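Local coordinates for ofchtiv-allosamidin (Ostrinia furnacalis, PDB 6JMB), which probably hydrolyses chitin as a group IV insect chitinase of glycoside hydrolase family 18, and binds the inhibitor allosamidin at its active site, at residues R17-G21 against P276-E280; G285-C290 against E348-F352. All coordinates share one frame; numbering follows the deposited sequence.

Contact 1 (R17-G21 against P276-E280). With NAA (2-acetamido-2-deoxy-beta-D-allopyranose), chain B.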
# COMPACT_ATOMS: atom_id res chain seq x y z
N ARG A 17 11.41 -10.08 -12.09
CA ARG A 17 12.60 -10.29 -11.28
C ARG A 17 13.15 -11.69 -11.52
O ARG A 17 12.44 -12.60 -11.96
CB ARG A 17 12.27 -10.05 -9.80
CG ARG A 17 11.89 -8.60 -9.54
CD ARG A 17 11.20 -8.35 -8.20
NE ARG A 17 10.69 -6.98 -8.18
CZ ARG A 17 9.87 -6.47 -7.26
NH1 ARG A 17 9.46 -7.21 -6.24
NH2 ARG A 17 9.47 -5.21 -7.37
N THR A 18 14.43 -11.86 -11.26
CA THR A 18 15.07 -13.13 -11.56
C THR A 18 15.36 -13.91 -10.29
O THR A 18 15.37 -13.36 -9.18
CB THR A 18 16.37 -12.92 -12.35
OG1 THR A 18 17.30 -12.20 -11.55
CG2 THR A 18 16.09 -12.14 -13.63
N GLY A 19 15.58 -15.21 -10.47
CA GLY A 19 16.05 -16.05 -9.38
C GLY A 19 15.09 -16.03 -8.21
O GLY A 19 13.88 -16.18 -8.37
N LEU A 20 15.65 -15.82 -7.02
CA LEU A 20 14.87 -15.88 -5.79
C LEU A 20 13.96 -14.67 -5.61
O LEU A 20 13.11 -14.70 -4.71
CB LEU A 20 15.79 -16.04 -4.59
CG LEU A 20 16.57 -17.36 -4.54
CD1 LEU A 20 17.73 -17.25 -3.57
CD2 LEU A 20 15.64 -18.51 -4.17
N GLY A 21 14.09 -13.63 -6.43
CA GLY A 21 13.21 -12.48 -6.33
C GLY A 21 11.97 -12.59 -7.20
O GLY A 21 11.01 -11.85 -7.00
N PRO A 276 18.81 -6.44 -4.35
CA PRO A 276 19.34 -7.07 -5.58
C PRO A 276 18.29 -7.33 -6.64
O PRO A 276 18.63 -7.39 -7.83
CB PRO A 276 19.98 -8.37 -5.09
CG PRO A 276 19.74 -8.45 -3.61
CD PRO A 276 18.87 -7.33 -3.18
N TYR A 277 17.02 -7.48 -6.26
CA TYR A 277 15.94 -7.78 -7.19
C TYR A 277 15.04 -6.59 -7.48
O TYR A 277 14.65 -6.39 -8.63
CB TYR A 277 15.08 -8.94 -6.65
CG TYR A 277 15.90 -10.14 -6.23
CD1 TYR A 277 16.55 -10.92 -7.18
CD2 TYR A 277 16.02 -10.49 -4.89
CE1 TYR A 277 17.31 -12.01 -6.81
CE2 TYR A 277 16.78 -11.59 -4.51
CZ TYR A 277 17.42 -12.34 -5.47
OH TYR A 277 18.18 -13.43 -5.10
N THR A 278 14.70 -5.79 -6.46
CA THR A 278 13.90 -4.59 -6.69
C THR A 278 14.72 -3.51 -7.38
O THR A 278 14.17 -2.72 -8.16
CB THR A 278 13.30 -4.10 -5.37
OG1 THR A 278 14.34 -3.98 -4.39
CG2 THR A 278 12.25 -5.08 -4.86
N ALA A 279 16.03 -3.44 -7.10
CA ALA A 279 17.00 -2.69 -7.89
C ALA A 279 16.66 -1.20 -8.02
O ALA A 279 16.77 -0.61 -9.10
CB ALA A 279 17.21 -3.33 -9.27
N GLU A 280 16.28 -0.57 -6.91
CA GLU A 280 16.00 0.87 -6.90
C GLU A 280 16.56 1.46 -5.62
O GLU A 280 16.07 1.15 -4.53
CB GLU A 280 14.49 1.13 -7.00
CG GLU A 280 14.14 2.58 -7.26
CD GLU A 280 14.71 3.08 -8.58
OE1 GLU A 280 14.58 2.37 -9.59
OE2 GLU A 280 15.28 4.19 -8.59
C1 NAA B . 7.85 0.63 -10.24
C2 NAA B . 7.90 0.53 -11.75
C3 NAA B . 9.11 -0.24 -12.21
C4 NAA B . 10.38 0.30 -11.66
C5 NAA B . 10.29 0.42 -10.13
C6 NAA B . 11.43 1.16 -9.54
C7 NAA B . 5.50 0.51 -12.72
C8 NAA B . 4.25 -0.28 -13.15
N2 NAA B . 6.69 -0.22 -12.18
O3 NAA B . 8.99 -1.57 -11.66
O4 NAA B . 11.42 -0.64 -11.96
O5 NAA B . 9.11 1.22 -9.72
O6 NAA B . 10.91 1.72 -8.32
O7 NAA B . 5.53 1.72 -12.82
O HOH W 1 18.52 -15.29 -6.98
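Tyr277 lays one face of its ring against the Leu20-Gly21 turn. Gly21 CA stands 3.7 Å from the centroid of the Tyr277 ring and 17° off the ring normal, a CH-pi contact, and Gly21 N also lies over this face. Gly21 has no CB, and one would clash with Tyr277 CG, so the ring can come this close. Leu20 runs alongside, its CB 3.6 Å from Tyr277 OH. A water joins the two residues, 2.9 Å from Leu20 N, whose hydrogen it accepts, and 2.7 Å from Tyr277 OH. In the TIM barrel of this family, 17-21 belongs to the loop that follows strand 5-11, whereas 276-280 precedes strand 283-285, probably within the insertion that follows the seventh barrel strand. Replacing Tyr277 by an alanine is likely to open a gap over Gly21 and leave the water without its hydroxyl partner. Arg17 meets the next residue: its chain is extended from CG to NE (chi2 164°, chi3 -170°) and passes Tyr277 O, bringing the guanidinium under Thr278, whose CG2 sits over its centre, 3.7 Å from Arg17 CZ. This is van der Waals packing on a flat face; Thr278 OG1 hydrogen-bonds Glu288 instead. Further along, Glu280 OE1 comes within 3.4 Å of C6 of the N-acetylallosamine unit NAA, in the glycan pocket.

Contact 2 (G285-C290 against E348-F352); sequences GYNEFC and ETDDF
Asn287 N donates to Thr349 O, the one hydrogen bond that directly joins 285-290 to 348-352. Its length is 2.9 Å and its N-H...O angle is 147°. The backbones close in around it: Gly285 CA is 4.9 Å from Thr349 CA, and Asn287 CA is 4.3 Å from Asp351 CA. Tyr286 N also faces Thr349 O, but at too poor an angle to bond, so this carbonyl serves the helix start through Asn287. On the other side Asp351 is the centre of an inverse gamma turn, closed by a weak bond from Phe352 N to Asp350 O. Gly285 is the N-cap of helix 286-295, and Glu288, three residues on, accepts from Gly285 N through OE1, which is half of a capping box. The contact thus joins the start of that helix to the loop that follows barrel strand 341-345 in the TIM barrel. Gly285 CA packs against Thr349 CB at 3.7 Å, a place where a CB would clash, while Thr349 OG1 bonds to Phe249 O. With CG between N and C (chi1 63°), Asn287 turns its amide across Thr349, OD1 3.5 Å from Thr349 CB, and sets ND2 beside the Phe352 ring; amide and ring planes lie 41° apart. The Tyr286 ring meets Asp351 N in plane at its edge and has Cys290 CB over one face. Cys290 SG, disulfide-bonded to Cys356, lies 4.0 Å from Asp351 CG. The Asp351 carboxylate is held by Leu355 N and Cys356 N, and a water donates to both its OD1 and Asn287 O.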
# COMPACT_ATOMS: atom_id res chain seq x y z
N GLY A 285 12.91 -4.57 -0.41
CA GLY A 285 11.87 -5.47 0.07
C GLY A 285 12.27 -6.13 1.37
O GLY A 285 13.45 -6.30 1.67
N TYR A 286 11.27 -6.50 2.18
CA TYR A 286 11.58 -7.24 3.40
C TYR A 286 12.34 -8.52 3.08
O TYR A 286 13.29 -8.87 3.79
CB TYR A 286 10.32 -7.55 4.21
CG TYR A 286 10.64 -8.40 5.42
CD1 TYR A 286 11.22 -7.84 6.55
CD2 TYR A 286 10.42 -9.78 5.41
CE1 TYR A 286 11.55 -8.62 7.65
CE2 TYR A 286 10.76 -10.57 6.50
CZ TYR A 286 11.31 -9.97 7.62
OH TYR A 286 11.65 -10.75 8.72
N ASN A 287 11.94 -9.24 2.02
CA ASN A 287 12.66 -10.45 1.63
C ASN A 287 14.13 -10.16 1.40
O ASN A 287 15.00 -10.91 1.86
CB ASN A 287 12.02 -11.09 0.38
CG ASN A 287 12.08 -10.19 -0.85
OD1 ASN A 287 11.85 -8.98 -0.78
ND2 ASN A 287 12.37 -10.80 -2.00
N GLU A 288 14.42 -9.04 0.74
CA GLU A 288 15.81 -8.69 0.45
C GLU A 288 16.54 -8.26 1.71
O GLU A 288 17.69 -8.66 1.93
CB GLU A 288 15.83 -7.57 -0.58
CG GLU A 288 15.25 -7.97 -1.93
CD GLU A 288 15.11 -6.80 -2.87
OE1 GLU A 288 14.52 -5.77 -2.47
OE2 GLU A 288 15.58 -6.91 -4.02
N PHE A 289 15.89 -7.47 2.56
CA PHE A 289 16.62 -6.91 3.69
C PHE A 289 16.79 -7.90 4.83
O PHE A 289 17.84 -7.91 5.49
CB PHE A 289 16.02 -5.60 4.18
CG PHE A 289 16.98 -4.80 5.00
CD1 PHE A 289 18.19 -4.41 4.45
CD2 PHE A 289 16.71 -4.49 6.33
CE1 PHE A 289 19.12 -3.70 5.20
CE2 PHE A 289 17.64 -3.76 7.09
CZ PHE A 289 18.84 -3.37 6.51
N CYS A 290 15.79 -8.75 5.09
CA CYS A 290 15.99 -9.77 6.10
C CYS A 290 17.14 -10.69 5.72
O CYS A 290 17.92 -11.11 6.59
CB CYS A 290 14.69 -10.54 6.37
SG CYS A 290 14.12 -11.76 5.14
N GLU A 348 4.66 -9.55 -2.77
CA GLU A 348 5.83 -10.10 -3.44
C GLU A 348 7.14 -9.79 -2.73
O GLU A 348 8.18 -10.31 -3.16
CB GLU A 348 5.88 -9.64 -4.90
CG GLU A 348 6.18 -8.16 -5.07
CD GLU A 348 4.94 -7.29 -5.06
OE1 GLU A 348 3.83 -7.79 -4.81
OE2 GLU A 348 5.09 -6.07 -5.32
N THR A 349 7.14 -8.98 -1.67
CA THR A 349 8.36 -8.76 -0.90
C THR A 349 8.27 -9.25 0.54
O THR A 349 9.16 -8.94 1.34
CB THR A 349 8.84 -7.30 -0.95
OG1 THR A 349 7.85 -6.45 -0.36
CG2 THR A 349 9.11 -6.86 -2.39
N ASP A 350 7.23 -10.00 0.90
CA ASP A 350 7.37 -10.83 2.08
C ASP A 350 8.50 -11.82 1.83
O ASP A 350 8.95 -12.01 0.69
CB ASP A 350 6.05 -11.58 2.36
CG ASP A 350 5.86 -11.96 3.83
OD1 ASP A 350 6.82 -11.90 4.64
OD2 ASP A 350 4.73 -12.33 4.19
N ASP A 351 8.98 -12.46 2.90
CA ASP A 351 9.95 -13.55 2.74
C ASP A 351 9.18 -14.79 2.28
O ASP A 351 8.96 -15.75 3.02
CB ASP A 351 10.73 -13.77 4.02
CG ASP A 351 11.82 -14.82 3.88
OD1 ASP A 351 12.30 -15.06 2.75
OD2 ASP A 351 12.20 -15.41 4.91
N PHE A 352 8.76 -14.75 1.01
CA PHE A 352 7.86 -15.77 0.50
C PHE A 352 8.53 -17.14 0.38
O PHE A 352 7.84 -18.16 0.48
CB PHE A 352 7.17 -15.32 -0.80
CG PHE A 352 8.10 -15.04 -1.96
CD1 PHE A 352 8.78 -13.84 -2.04
CD2 PHE A 352 8.23 -15.95 -3.00
CE1 PHE A 352 9.61 -13.56 -3.13
CE2 PHE A 352 9.05 -15.68 -4.09
CZ PHE A 352 9.75 -14.48 -4.15
O HOH W 2 14.60 -13.65 1.73

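In the fold
Contacts 1 and 2 have their centres 10 Å apart, on the same side of the chain's centre, and follow one another in sequence: contact 1 closes at 280 before contact 2 opens at 285. Strand 283-285, paired antiparallel with strand 243-256, begins just after contact 1 and ends in contact 2, at Gly285. Glu288 ties them together: its OE2 probably accepts from Tyr277 N at 2.7 Å, while its OE1 is the partner of Thr278 OG1. Leu20 O also packs on Phe352 CZ at 3.4 Å. The loops after barrel strands 5-11 and 341-345 are thereby both linked to the region following strand 243-256, beside the allosamidin site, where the side chains of Arg17 and Glu348 each have an NAA sugar about 6 Å away at the nearest atoms.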